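Local coordinates for endonuclease EndoMS (Thermococcus kodakarensis KOD1, PDB 5GKE), which acts as a mismatch-directed restriction endonuclease that binds and cuts DNA, and probably also cleaves single-stranded ends of branched DNA, at residues V176-K181 and I211-S216; P215-G220 and L230-L235; H188-L193 and R223-E228. The protein carries 1 engineered substitution. All blocks are in the same frame, centred on the assembly; numbering follows the deposited sequence.

Contact 1: residues V176-K181 and I211-S216. With MG (magnesium ion), chain E; nucleotides of chain C.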
loop_
_atom_site.group_PDB
_atom_site.type_symbol
_atom_site.label_atom_id
_atom_site.label_comp_id
_atom_site.label_asym_id
_atom_site.label_seq_id
_atom_site.Cartn_x
_atom_site.Cartn_y
_atom_site.Cartn_z
ATOM N N VAL A 176 -21.742 -3.333 23.619
ATOM C CA VAL A 176 -20.418 -3.863 23.281
ATOM C C VAL A 176 -19.923 -3.325 21.936
ATOM O O VAL A 176 -20.613 -3.431 20.920
ATOM C CB VAL A 176 -20.417 -5.405 23.246
ATOM C CG1 VAL A 176 -19.057 -5.929 22.820
ATOM C CG2 VAL A 176 -20.803 -5.969 24.608
ATOM N N VAL A 177 -18.745 -2.702 21.956
ATOM C CA VAL A 177 -17.971 -2.438 20.745
ATOM C C VAL A 177 -17.015 -3.573 20.500
ATOM O O VAL A 177 -16.280 -3.957 21.411
ATOM C CB VAL A 177 -17.106 -1.182 20.834
ATOM C CG1 VAL A 177 -16.783 -0.686 19.439
ATOM C CG2 VAL A 177 -17.778 -0.130 21.634
ATOM N N LEU A 178 -17.018 -4.109 19.285
ATOM C CA LEU A 178 -15.943 -5.000 18.854
ATOM C C LEU A 178 -15.054 -4.252 17.873
ATOM O O LEU A 178 -15.556 -3.568 16.970
ATOM C CB LEU A 178 -16.477 -6.258 18.189
ATOM C CG LEU A 178 -17.410 -7.223 18.910
ATOM C CD1 LEU A 178 -17.576 -8.457 18.024
ATOM C CD2 LEU A 178 -16.888 -7.597 20.295
ATOM N N GLU A 179 -13.740 -4.347 18.079
ATOM C CA GLU A 179 -12.772 -3.967 17.056
ATOM C C GLU A 179 -12.058 -5.231 16.565
ATOM O O GLU A 179 -11.493 -5.979 17.361
ATOM C CB GLU A 179 -11.771 -2.943 17.588
ATOM C CG GLU A 179 -10.649 -2.589 16.598
ATOM C CD GLU A 179 -11.137 -1.915 15.315
ATOM O OE1 GLU A 179 -10.326 -1.775 14.373
ATOM O OE2 GLU A 179 -12.320 -1.505 15.244
ATOM N N LEU A 180 -12.127 -5.483 15.263
ATOM C CA LEU A 180 -11.560 -6.698 14.681
ATOM C C LEU A 180 -10.250 -6.400 13.982
ATOM O O LEU A 180 -10.086 -5.323 13.390
ATOM C CB LEU A 180 -12.522 -7.337 13.678
ATOM C CG LEU A 180 -14.006 -7.370 14.026
ATOM C CD1 LEU A 180 -14.830 -8.019 12.893
ATOM C CD2 LEU A 180 -14.219 -8.088 15.351
ATOM N N LYS A 181 -9.323 -7.352 14.066
ATOM C CA LYS A 181 -8.108 -7.355 13.250
ATOM C C LYS A 181 -7.815 -8.757 12.769
ATOM O O LYS A 181 -7.750 -9.692 13.579
ATOM C CB LYS A 181 -6.901 -6.822 14.020
ATOM C CG LYS A 181 -7.006 -5.362 14.391
ATOM C CD LYS A 181 -7.119 -4.467 13.168
ATOM C CE LYS A 181 -7.495 -3.054 13.588
ATOM N NZ LYS A 181 -7.950 -2.199 12.465
ATOM N N ILE A 211 -14.113 -4.532 23.141
ATOM C CA ILE A 211 -13.425 -5.804 22.997
ATOM C C ILE A 211 -12.596 -5.807 21.730
ATOM O O ILE A 211 -13.113 -5.576 20.637
ATOM C CB ILE A 211 -14.390 -6.996 22.951
ATOM C CG1 ILE A 211 -15.327 -6.996 24.154
ATOM C CG2 ILE A 211 -13.607 -8.300 22.880
ATOM C CD1 ILE A 211 -16.130 -8.279 24.275
ATOM N N LEU A 212 -11.302 -6.053 21.886
ATOM C CA LEU A 212 -10.428 -6.215 20.743
ATOM C C LEU A 212 -10.449 -7.679 20.346
ATOM O O LEU A 212 -10.267 -8.566 21.174
ATOM C CB LEU A 212 -9.004 -5.754 21.052
ATOM C CG LEU A 212 -7.979 -5.885 19.920
ATOM C CD1 LEU A 212 -8.478 -5.287 18.625
ATOM C CD2 LEU A 212 -6.726 -5.191 20.328
ATOM N N VAL A 213 -10.712 -7.933 19.080
ATOM C CA VAL A 213 -10.843 -9.297 18.620
ATOM C C VAL A 213 -9.813 -9.501 17.514
ATOM O O VAL A 213 -9.916 -8.924 16.433
ATOM C CB VAL A 213 -12.294 -9.579 18.129
ATOM C CG1 VAL A 213 -12.451 -11.009 17.659
ATOM C CG2 VAL A 213 -13.288 -9.273 19.233
ATOM N N ALA A 214 -8.804 -10.307 17.799
ATOM C CA ALA A 214 -7.725 -10.533 16.855
ATOM C C ALA A 214 -7.064 -11.870 17.174
ATOM O O ALA A 214 -7.398 -12.500 18.169
ATOM C CB ALA A 214 -6.722 -9.388 16.932
ATOM N N PRO A 215 -6.141 -12.325 16.324
ATOM C CA PRO A 215 -5.422 -13.554 16.697
ATOM C C PRO A 215 -4.383 -13.361 17.818
ATOM O O PRO A 215 -4.001 -14.341 18.445
ATOM C CB PRO A 215 -4.752 -13.983 15.384
ATOM C CG PRO A 215 -4.844 -12.811 14.466
ATOM C CD PRO A 215 -6.033 -12.027 14.885
ATOM N N SER A 216 -3.958 -12.123 18.066
ATOM C CA SER A 216 -2.940 -11.811 19.075
ATOM C C SER A 216 -2.711 -10.298 19.137
ATOM O O SER A 216 -3.251 -9.558 18.315
ATOM C CB SER A 216 -1.615 -12.516 18.764
ATOM O OG SER A 216 -1.079 -12.053 17.536
HETATM MG MG MG E . -11.937 -1.123 12.752
ATOM P P DC C 6 -9.793 -0.684 10.158
ATOM O OP1 DC C 6 -10.115 -1.635 11.246
ATOM O OP2 DC C 6 -8.576 0.146 10.269
ATOM O "O5'" DC C 6 -9.711 -1.546 8.820
ATOM C "C5'" DC C 6 -10.830 -2.335 8.446
ATOM C "C4'" DC C 6 -10.616 -2.984 7.098
ATOM O "O4'" DC C 6 -10.287 -1.975 6.114
ATOM C "C3'" DC C 6 -9.486 -3.998 7.037
ATOM O "O3'" DC C 6 -9.822 -4.989 6.083
ATOM C "C2'" DC C 6 -8.310 -3.145 6.575
ATOM C "C1'" DC C 6 -9.003 -2.230 5.579
ATOM N N1 DC C 6 -8.329 -0.912 5.355
ATOM C C2 DC C 6 -7.939 -0.549 4.063
ATOM O O2 DC C 6 -8.124 -1.342 3.135
ATOM N N3 DC C 6 -7.356 0.659 3.866
ATOM C C4 DC C 6 -7.174 1.492 4.902
ATOM N N4 DC C 6 -6.593 2.674 4.662
ATOM C C5 DC C 6 -7.573 1.142 6.226
ATOM C C6 DC C 6 -8.147 -0.054 6.404
#

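Contact 2: residues P215-G220 and L230-L235. With nucleotides of chain D.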
loop_
_atom_site.group_PDB
_atom_site.type_symbol
_atom_site.label_atom_id
_atom_site.label_comp_id
_atom_site.label_asym_id
_atom_site.label_seq_id
_atom_site.Cartn_x
_atom_site.Cartn_y
_atom_site.Cartn_z
ATOM N N PRO A 215 -6.141 -12.325 16.324
ATOM C CA PRO A 215 -5.422 -13.554 16.697
ATOM C C PRO A 215 -4.383 -13.361 17.818
ATOM O O PRO A 215 -4.001 -14.341 18.445
ATOM C CB PRO A 215 -4.752 -13.983 15.384
ATOM C CG PRO A 215 -4.844 -12.811 14.466
ATOM C CD PRO A 215 -6.033 -12.027 14.885
ATOM N N SER A 216 -3.958 -12.123 18.066
ATOM C CA SER A 216 -2.940 -11.811 19.075
ATOM C C SER A 216 -2.711 -10.298 19.137
ATOM O O SER A 216 -3.251 -9.558 18.315
ATOM C CB SER A 216 -1.615 -12.516 18.764
ATOM O OG SER A 216 -1.079 -12.053 17.536
ATOM N N LEU A 217 -1.892 -9.862 20.096
ATOM C CA LEU A 217 -1.556 -8.447 20.312
ATOM C C LEU A 217 -0.064 -8.172 20.369
ATOM O O LEU A 217 0.707 -9.021 20.812
ATOM C CB LEU A 217 -2.134 -7.956 21.633
ATOM C CG LEU A 217 -3.549 -8.362 21.945
ATOM C CD1 LEU A 217 -3.933 -7.810 23.299
ATOM C CD2 LEU A 217 -4.376 -7.765 20.846
ATOM N N THR A 218 0.342 -6.971 19.978
ATOM C CA THR A 218 1.701 -6.536 20.263
ATOM C C THR A 218 1.819 -6.169 21.730
ATOM O O THR A 218 0.806 -5.967 22.412
ATOM C CB THR A 218 2.120 -5.342 19.417
ATOM O OG1 THR A 218 1.303 -4.207 19.746
ATOM C CG2 THR A 218 1.975 -5.676 17.950
ATOM N N SER A 219 3.052 -6.105 22.219
ATOM C CA SER A 219 3.311 -5.699 23.592
ATOM C C SER A 219 2.567 -4.413 23.972
ATOM O O SER A 219 1.873 -4.352 24.994
ATOM C CB SER A 219 4.810 -5.505 23.796
ATOM O OG SER A 219 5.345 -4.701 22.753
ATOM N N GLY A 220 2.705 -3.393 23.138
ATOM C CA GLY A 220 2.152 -2.093 23.454
ATOM C C GLY A 220 0.641 -2.096 23.421
ATOM O O GLY A 220 -0.012 -1.443 24.238
ATOM N N LEU A 230 -9.882 -2.450 28.809
ATOM C CA LEU A 230 -10.529 -2.957 27.606
ATOM C C LEU A 230 -10.221 -4.443 27.493
ATOM O O LEU A 230 -9.261 -4.917 28.094
ATOM C CB LEU A 230 -10.064 -2.185 26.369
ATOM C CG LEU A 230 -10.593 -0.752 26.274
ATOM C CD1 LEU A 230 -10.017 -0.025 25.086
ATOM C CD2 LEU A 230 -12.089 -0.773 26.164
ATOM N N GLU A 231 -11.064 -5.194 26.790
ATOM C CA GLU A 231 -10.904 -6.644 26.768
ATOM C C GLU A 231 -10.316 -7.174 25.462
ATOM O O GLU A 231 -10.156 -6.438 24.495
ATOM C CB GLU A 231 -12.249 -7.307 27.027
ATOM C CG GLU A 231 -12.883 -6.913 28.342
ATOM C CD GLU A 231 -14.350 -7.302 28.409
ATOM O OE1 GLU A 231 -15.194 -6.392 28.581
ATOM O OE2 GLU A 231 -14.653 -8.513 28.286
ATOM N N PHE A 232 -10.052 -8.476 25.442
ATOM C CA PHE A 232 -9.475 -9.151 24.294
ATOM C C PHE A 232 -10.067 -10.543 24.147
ATOM O O PHE A 232 -10.198 -11.274 25.120
ATOM C CB PHE A 232 -7.950 -9.241 24.424
ATOM C CG PHE A 232 -7.289 -10.129 23.387
ATOM C CD1 PHE A 232 -6.887 -9.614 22.166
ATOM C CD2 PHE A 232 -7.057 -11.476 23.645
ATOM C CE1 PHE A 232 -6.280 -10.429 21.216
ATOM C CE2 PHE A 232 -6.453 -12.293 22.701
ATOM C CZ PHE A 232 -6.064 -11.768 21.487
ATOM N N ARG A 233 -10.426 -10.895 22.921
ATOM C CA ARG A 233 -10.830 -12.256 22.590
ATOM C C ARG A 233 -10.008 -12.719 21.391
ATOM O O ARG A 233 -9.995 -12.059 20.354
ATOM C CB ARG A 233 -12.329 -12.342 22.279
ATOM C CG ARG A 233 -12.887 -13.790 22.308
ATOM C CD ARG A 233 -13.186 -14.219 23.752
ATOM N NE ARG A 233 -13.449 -13.051 24.602
ATOM C CZ ARG A 233 -13.667 -13.091 25.916
ATOM N NH1 ARG A 233 -13.649 -14.256 26.566
ATOM N NH2 ARG A 233 -13.891 -11.955 26.582
ATOM N N LYS A 234 -9.300 -13.832 21.552
ATOM C CA LYS A 234 -8.515 -14.409 20.470
ATOM C C LYS A 234 -9.429 -14.990 19.403
ATOM O O LYS A 234 -10.283 -15.822 19.695
ATOM C CB LYS A 234 -7.576 -15.492 21.003
ATOM C CG LYS A 234 -6.799 -16.272 19.934
ATOM C CD LYS A 234 -5.523 -16.916 20.516
ATOM C CE LYS A 234 -4.657 -15.871 21.245
ATOM N NZ LYS A 234 -3.386 -16.394 21.822
ATOM N N LEU A 235 -9.280 -14.517 18.172
ATOM C CA LEU A 235 -10.002 -15.094 17.046
ATOM C C LEU A 235 -9.173 -15.001 15.759
ATOM O O LEU A 235 -8.636 -13.943 15.439
ATOM C CB LEU A 235 -11.342 -14.386 16.869
ATOM C CG LEU A 235 -12.343 -15.070 15.949
ATOM C CD1 LEU A 235 -12.832 -16.346 16.589
ATOM C CD2 LEU A 235 -13.496 -14.134 15.649
ATOM P P DA D 3 5.425 -7.526 18.821
ATOM O OP1 DA D 3 4.797 -7.667 20.149
ATOM O OP2 DA D 3 4.654 -7.807 17.588
ATOM O "O5'" DA D 3 5.983 -6.046 18.743
ATOM C "C5'" DA D 3 6.522 -5.458 19.889
ATOM C "C4'" DA D 3 6.876 -4.012 19.622
ATOM O "O4'" DA D 3 7.715 -3.932 18.442
ATOM C "C3'" DA D 3 5.684 -3.089 19.351
ATOM O "O3'" DA D 3 5.929 -1.833 19.966
ATOM C "C2'" DA D 3 5.687 -2.979 17.820
ATOM C "C1'" DA D 3 7.184 -2.964 17.561
ATOM N N9 DA D 3 7.590 -3.314 16.199
ATOM C C8 DA D 3 7.299 -4.461 15.509
ATOM N N7 DA D 3 7.837 -4.509 14.309
ATOM C C5 DA D 3 8.534 -3.315 14.212
ATOM C C6 DA D 3 9.329 -2.757 13.186
ATOM N N6 DA D 3 9.546 -3.357 12.013
ATOM N N1 DA D 3 9.885 -1.547 13.411
ATOM C C2 DA D 3 9.663 -0.942 14.590
ATOM N N3 DA D 3 8.943 -1.371 15.629
ATOM C C4 DA D 3 8.399 -2.572 15.371
ATOM P P DC D 4 4.718 -0.940 20.519
ATOM O OP1 DC D 4 5.163 -0.291 21.781
ATOM O OP2 DC D 4 3.522 -1.817 20.510
ATOM O "O5'" DC D 4 4.557 0.193 19.406
ATOM C "C5'" DC D 4 5.541 1.192 19.292
ATOM C "C4'" DC D 4 5.565 1.803 17.897
ATOM O "O4'" DC D 4 6.011 0.837 16.929
ATOM C "C3'" DC D 4 4.227 2.311 17.357
ATOM O "O3'" DC D 4 4.114 3.707 17.621
ATOM C "C2'" DC D 4 4.305 2.019 15.834
ATOM C "C1'" DC D 4 5.686 1.357 15.670
ATOM N N1 DC D 4 5.737 0.250 14.668
ATOM C C2 DC D 4 6.557 0.382 13.541
ATOM O O2 DC D 4 7.214 1.426 13.398
ATOM N N3 DC D 4 6.612 -0.643 12.636
ATOM C C4 DC D 4 5.880 -1.748 12.837
ATOM N N4 DC D 4 5.960 -2.735 11.931
ATOM C C5 DC D 4 5.042 -1.896 13.989
ATOM C C6 DC D 4 5.005 -0.881 14.869
#

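Contact 3: residues H188-L193 and R223-E228. With nucleotides of chain C; nucleotides of chain D.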
loop_
_atom_site.group_PDB
_atom_site.type_symbol
_atom_site.label_atom_id
_atom_site.label_comp_id
_atom_site.label_asym_id
_atom_site.label_seq_id
_atom_site.Cartn_x
_atom_site.Cartn_y
_atom_site.Cartn_z
ATOM N N HIS A 188 -2.488 1.082 17.067
ATOM C CA HIS A 188 -3.484 1.703 16.205
ATOM C C HIS A 188 -4.885 1.135 16.492
ATOM O O HIS A 188 -5.844 1.890 16.639
ATOM C CB HIS A 188 -3.062 1.479 14.746
ATOM C CG HIS A 188 -4.073 1.898 13.722
ATOM N ND1 HIS A 188 -4.797 0.991 12.983
ATOM C CD2 HIS A 188 -4.439 3.129 13.279
ATOM C CE1 HIS A 188 -5.590 1.643 12.142
ATOM N NE2 HIS A 188 -5.392 2.936 12.304
ATOM N N ALA A 189 -4.985 -0.189 16.623
ATOM C CA ALA A 189 -6.274 -0.848 16.817
ATOM C C ALA A 189 -6.895 -0.463 18.149
ATOM O O ALA A 189 -8.100 -0.215 18.228
ATOM C CB ALA A 189 -6.134 -2.366 16.729
ATOM N N VAL A 190 -6.069 -0.417 19.191
ATOM C CA VAL A 190 -6.560 -0.139 20.535
ATOM C C VAL A 190 -7.018 1.314 20.649
ATOM O O VAL A 190 -7.978 1.613 21.356
ATOM C CB VAL A 190 -5.493 -0.470 21.592
ATOM C CG1 VAL A 190 -6.073 -0.352 22.965
ATOM C CG2 VAL A 190 -5.002 -1.918 21.393
ATOM N N ARG A 191 -6.350 2.193 19.909
ATOM C CA ARG A 191 -6.714 3.597 19.824
ATOM C C ARG A 191 -8.067 3.762 19.160
ATOM O O ARG A 191 -8.857 4.606 19.565
ATOM C CB ARG A 191 -5.666 4.401 19.037
ATOM C CG ARG A 191 -4.304 4.489 19.680
ATOM C CD ARG A 191 -3.477 5.625 19.081
ATOM N NE ARG A 191 -2.099 5.525 19.539
ATOM C CZ ARG A 191 -1.085 5.056 18.816
ATOM N NH1 ARG A 191 -1.265 4.666 17.557
ATOM N NH2 ARG A 191 0.125 4.997 19.356
ATOM N N GLN A 192 -8.302 2.985 18.106
ATOM C CA GLN A 192 -9.613 2.914 17.477
ATOM C C GLN A 192 -10.675 2.504 18.511
ATOM O O GLN A 192 -11.634 3.228 18.754
ATOM C CB GLN A 192 -9.594 1.912 16.322
ATOM C CG GLN A 192 -9.550 2.515 14.927
ATOM C CD GLN A 192 -9.457 1.432 13.844
ATOM O OE1 GLN A 192 -10.472 0.965 13.286
ATOM N NE2 GLN A 192 -8.241 1.021 13.558
ATOM N N LEU A 193 -10.467 1.341 19.122
ATOM C CA LEU A 193 -11.364 0.796 20.122
ATOM C C LEU A 193 -11.646 1.773 21.275
ATOM O O LEU A 193 -12.790 2.000 21.622
ATOM C CB LEU A 193 -10.788 -0.508 20.682
ATOM C CG LEU A 193 -11.685 -1.209 21.713
ATOM C CD1 LEU A 193 -13.071 -1.447 21.120
ATOM C CD2 LEU A 193 -11.080 -2.531 22.207
ATOM N N ARG A 223 -0.511 -3.671 26.574
ATOM C CA ARG A 223 -0.221 -2.667 27.587
ATOM C C ARG A 223 -1.324 -1.607 27.616
ATOM O O ARG A 223 -1.916 -1.350 28.660
ATOM C CB ARG A 223 1.155 -2.036 27.320
ATOM C CG ARG A 223 1.535 -0.882 28.236
ATOM C CD ARG A 223 3.049 -0.655 28.261
ATOM N NE ARG A 223 3.596 -0.224 26.974
ATOM C CZ ARG A 223 4.507 -0.905 26.278
ATOM N NH1 ARG A 223 4.979 -2.054 26.746
ATOM N NH2 ARG A 223 4.952 -0.435 25.113
ATOM N N LEU A 224 -1.625 -1.024 26.463
ATOM C CA LEU A 224 -2.655 0.011 26.371
ATOM C C LEU A 224 -4.067 -0.517 26.601
ATOM O O LEU A 224 -4.919 0.171 27.159
ATOM C CB LEU A 224 -2.584 0.681 25.014
ATOM C CG LEU A 224 -3.593 1.789 24.756
ATOM C CD1 LEU A 224 -3.571 2.826 25.880
ATOM C CD2 LEU A 224 -3.260 2.429 23.430
ATOM N N LEU A 225 -4.313 -1.736 26.147
ATOM C CA LEU A 225 -5.607 -2.358 26.318
ATOM C C LEU A 225 -5.924 -2.450 27.794
ATOM O O LEU A 225 -6.941 -1.944 28.257
ATOM C CB LEU A 225 -5.617 -3.754 25.691
ATOM C CG LEU A 225 -6.998 -4.359 25.489
ATOM C CD1 LEU A 225 -7.685 -3.679 24.324
ATOM C CD2 LEU A 225 -6.909 -5.863 25.266
ATOM N N GLU A 226 -5.023 -3.097 28.524
ATOM C CA GLU A 226 -5.200 -3.352 29.940
ATOM C C GLU A 226 -5.317 -2.072 30.742
ATOM O O GLU A 226 -6.193 -1.943 31.590
ATOM C CB GLU A 226 -4.044 -4.191 30.459
ATOM C CG GLU A 226 -4.068 -5.605 29.931
ATOM C CD GLU A 226 -2.820 -6.384 30.294
ATOM O OE1 GLU A 226 -1.818 -5.749 30.696
ATOM O OE2 GLU A 226 -2.845 -7.630 30.178
ATOM N N LYS A 227 -4.439 -1.120 30.458
ATOM C CA LYS A 227 -4.473 0.161 31.137
ATOM C C LYS A 227 -5.859 0.777 31.038
ATOM O O LYS A 227 -6.364 1.332 31.990
ATOM C CB LYS A 227 -3.415 1.108 30.553
ATOM C CG LYS A 227 -3.650 2.604 30.835
ATOM C CD LYS A 227 -2.481 3.464 30.327
ATOM C CE LYS A 227 -2.806 4.962 30.346
ATOM N NZ LYS A 227 -3.848 5.374 29.342
ATOM N N GLU A 228 -6.495 0.653 29.888
ATOM C CA GLU A 228 -7.745 1.364 29.677
ATOM C C GLU A 228 -8.961 0.554 30.085
ATOM O O GLU A 228 -10.089 0.982 29.879
ATOM C CB GLU A 228 -7.858 1.787 28.221
ATOM C CG GLU A 228 -7.085 3.049 27.942
ATOM C CD GLU A 228 -7.587 4.198 28.774
ATOM O OE1 GLU A 228 -6.756 5.044 29.173
ATOM O OE2 GLU A 228 -8.817 4.263 29.013
ATOM P P DC C 6 -9.793 -0.684 10.158
ATOM O OP1 DC C 6 -10.115 -1.635 11.246
ATOM O OP2 DC C 6 -8.576 0.146 10.269
ATOM O "O5'" DC C 6 -9.711 -1.546 8.820
ATOM C "C5'" DC C 6 -10.830 -2.335 8.446
ATOM C "C4'" DC C 6 -10.616 -2.984 7.098
ATOM O "O4'" DC C 6 -10.287 -1.975 6.114
ATOM C "C3'" DC C 6 -9.486 -3.998 7.037
ATOM O "O3'" DC C 6 -9.822 -4.989 6.083
ATOM C "C2'" DC C 6 -8.310 -3.145 6.575
ATOM C "C1'" DC C 6 -9.003 -2.230 5.579
ATOM N N1 DC C 6 -8.329 -0.912 5.355
ATOM C C2 DC C 6 -7.939 -0.549 4.063
ATOM O O2 DC C 6 -8.124 -1.342 3.135
ATOM N N3 DC C 6 -7.356 0.659 3.866
ATOM C C4 DC C 6 -7.174 1.492 4.902
ATOM N N4 DC C 6 -6.593 2.674 4.662
ATOM C C5 DC C 6 -7.573 1.142 6.226
ATOM C C6 DC C 6 -8.147 -0.054 6.404
ATOM P P DG D 5 2.780 4.522 17.231
ATOM O OP1 DG D 5 2.732 5.736 18.083
ATOM O OP2 DG D 5 1.641 3.585 17.232
ATOM O "O5'" DG D 5 3.046 4.999 15.734
ATOM C "C5'" DG D 5 4.145 5.853 15.450
ATOM C "C4'" DG D 5 4.369 5.962 13.953
ATOM O "O4'" DG D 5 4.686 4.645 13.407
ATOM C "C3'" DG D 5 3.159 6.467 13.147
ATOM O "O3'" DG D 5 3.613 7.340 12.138
ATOM C "C2'" DG D 5 2.605 5.181 12.547
ATOM C "C1'" DG D 5 3.900 4.448 12.262
ATOM N N9 DG D 5 3.733 3.019 12.002
ATOM C C8 DG D 5 2.878 2.145 12.625
ATOM N N7 DG D 5 2.946 0.926 12.150
ATOM C C5 DG D 5 3.896 1.012 11.137
ATOM C C6 DG D 5 4.394 0.017 10.257
ATOM O O6 DG D 5 4.084 -1.173 10.200
ATOM N N1 DG D 5 5.348 0.531 9.380
ATOM C C2 DG D 5 5.769 1.841 9.364
ATOM N N2 DG D 5 6.698 2.165 8.450
ATOM N N3 DG D 5 5.310 2.773 10.185
ATOM C C4 DG D 5 4.386 2.290 11.039
#

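Contact 1: residues V176-K181 and I211-S216
Strand segments 176-180 and 211-214 pair in parallel, their axes 4.7 Å apart and 29° from each other. Four backbone bonds join them. Ile211 N bonds Val177 O, Glu179 N bonds Ile211 O, Val213 N bonds Glu179 O (2.7 Å) and, just past the strand, Lys181 N bonds Val213 O.

On one face Leu178 lies beside Ile211, with Leu178 CD2 3.7 Å from Ile211 CB. Leu180 repeats this against Val213, with Leu180 CD2 3.7 Å from Val213 CB. Both pairs point the same way, and helix 132-141 covers the two leucines. Further back along the strands Val176 CG1 meets Ile211 CD1 at 4.0 Å.

On the other face Leu212 CD1 sits 3.3 Å from Glu179 O and also touches Glu179 CG. The Glu179 chain starts anti to its backbone N and bends at chi2 (63°). This turn carries the carboxylate to the magnesium ion, which Glu179 grips with both oxygens, Glu179 OE1 lying 2.4 Å from the ion. OP1 of DC6 of chain C binds the same ion. Lys181 bends at chi2 as well. Lys181 NZ forms a salt bridge with Glu179 OE1 at 3.1 Å, its hydrogen bond being weak, and a hydrogen bond to OP1 of DC6.

Glu179 and Lys181, two positions apart on and just past a central strand, match the E-x-K part of the PD-(D/E)XK nuclease site.

Contact 2: residues P215-G220 and L230-L235
Pro215 and Phe232 bury the most surface here, and Leu217 adds the main apolar contact. The two chain parts run roughly against each other, and no hydrogen bond crosses between them. Pro215 N faces Leu235 O at 3.1 Å but has no hydrogen to give. The proline ring lies against that oxygen instead, with Pro215 CD 3.3 Å from Leu235 O. In the next peptide, Pro215 O is met by the aliphatic part of Lys234, whose chain bends at chi3 and brings Lys234 CE to 3.3 Å.

Phe232 has CG anti to its backbone N (chi1 170°), which swings the ring across to 215-217. The Leu217 side chain and the Phe232 ring run alongside one another, pointing opposite ways. Leu217 CD2 comes within 3.3 Å of Phe232 CE1, a tight approach that is oblique to the ring. Leu217 CG and CD1 also touch the CD1 side of the ring. At the far end Phe232 CZ reaches Ser216 CA at 3.9 Å, while Pro215 C stands near the ring plane at the edge. Leu225 of helix 219-227 touches both Leu217 and Phe232. An alanine at Phe232 would remove this ring and would probably open a gap beside Leu217 and weaken the hold on residues 215-217.

Just beyond Leu217, Thr218 is the N-cap of helix 219-227, its OG1 bonding Ala221 N. Ser219 N gives a hydrogen bond to OP1 of DA3 of chain D at 3.1 Å. Gly220 N bonds OP2 of DC4 of chain D only weakly. The contact thus closes the beta-alpha-beta crossover from strand 208-214 to strand 231-234, with a helix N-terminus set on DNA phosphates.

Contact 3: residues H188-L193 and R223-E228
Val190 turns CG1 anti to its backbone N (chi1 -173°), and Leu224 does the same with its CG (chi1 180°), which brings the two branches together between the helices. Val190 CG1 rests 3.7 Å from Leu224 CG, the side chains overlapping from opposite directions. The same methyl, Val190 CG1, lies 3.9 Å from Leu225 CD1. Leu225 CD1 then continues to Leu193 CD2 at 4.2 Å. The helix segments run nearly alongside, 24° apart, with axes 9.7 Å from each other. Leu212 of strand 208-214 lies beneath and touches Val190, Leu193 and Leu225.

Arg191 lends only its aliphatic start, with CG lying loosely near Leu224 CD2. Its chain then extends from CG to NE and leads to the DNA. Arg191 NH1 and NH2 both bond OP2 of DG5 of chain D, the latter at 3.0 Å. That oxygen lies in the guanidinium plane, at its edge, and is gripped by two N-H groups. NH2 also makes a weak bond to OP1. Arg191 NE also has a weak hydrogen bond to Ser195 OG of the second subunit, which may help to hold the group's orientation.

At the end of the second helix, Lys227 NZ forms a salt bridge at 2.9 Å with Glu228 OE1, which offers its anti lone pair. Gln192 belongs to the magnesium site with Glu179.

No hydrogen bond or salt bridge joins the two segments, and their contact rests on packing of Val190, Leu193, Leu224 and Leu225. The Arg191 guanidinium is turned to the phosphate, where it probably offsets part of the negative charge of the DNA backbone.

In the fold
Contacts 1 and 3 are buried, while contact 2 lies at the surface. Contacts 1 and 2 share Pro215 and Ser216 and both reach one sheet, for strand 208-214 stands between 175-180 and 231-234. Contact 3 packs helices 187-204 and 219-227 on that sheet, the helices of its two crossovers. Helix 219-227 serves contacts 2 and 3, with Leu225 meeting residues of both. The chemistry differs with place. Contact 1 joins backbone bonds with a metal site, contact 2 mixes ring packing with a helix N-terminus at phosphates, and contact 3 is apolar between its helices. All three reach the bound DNA.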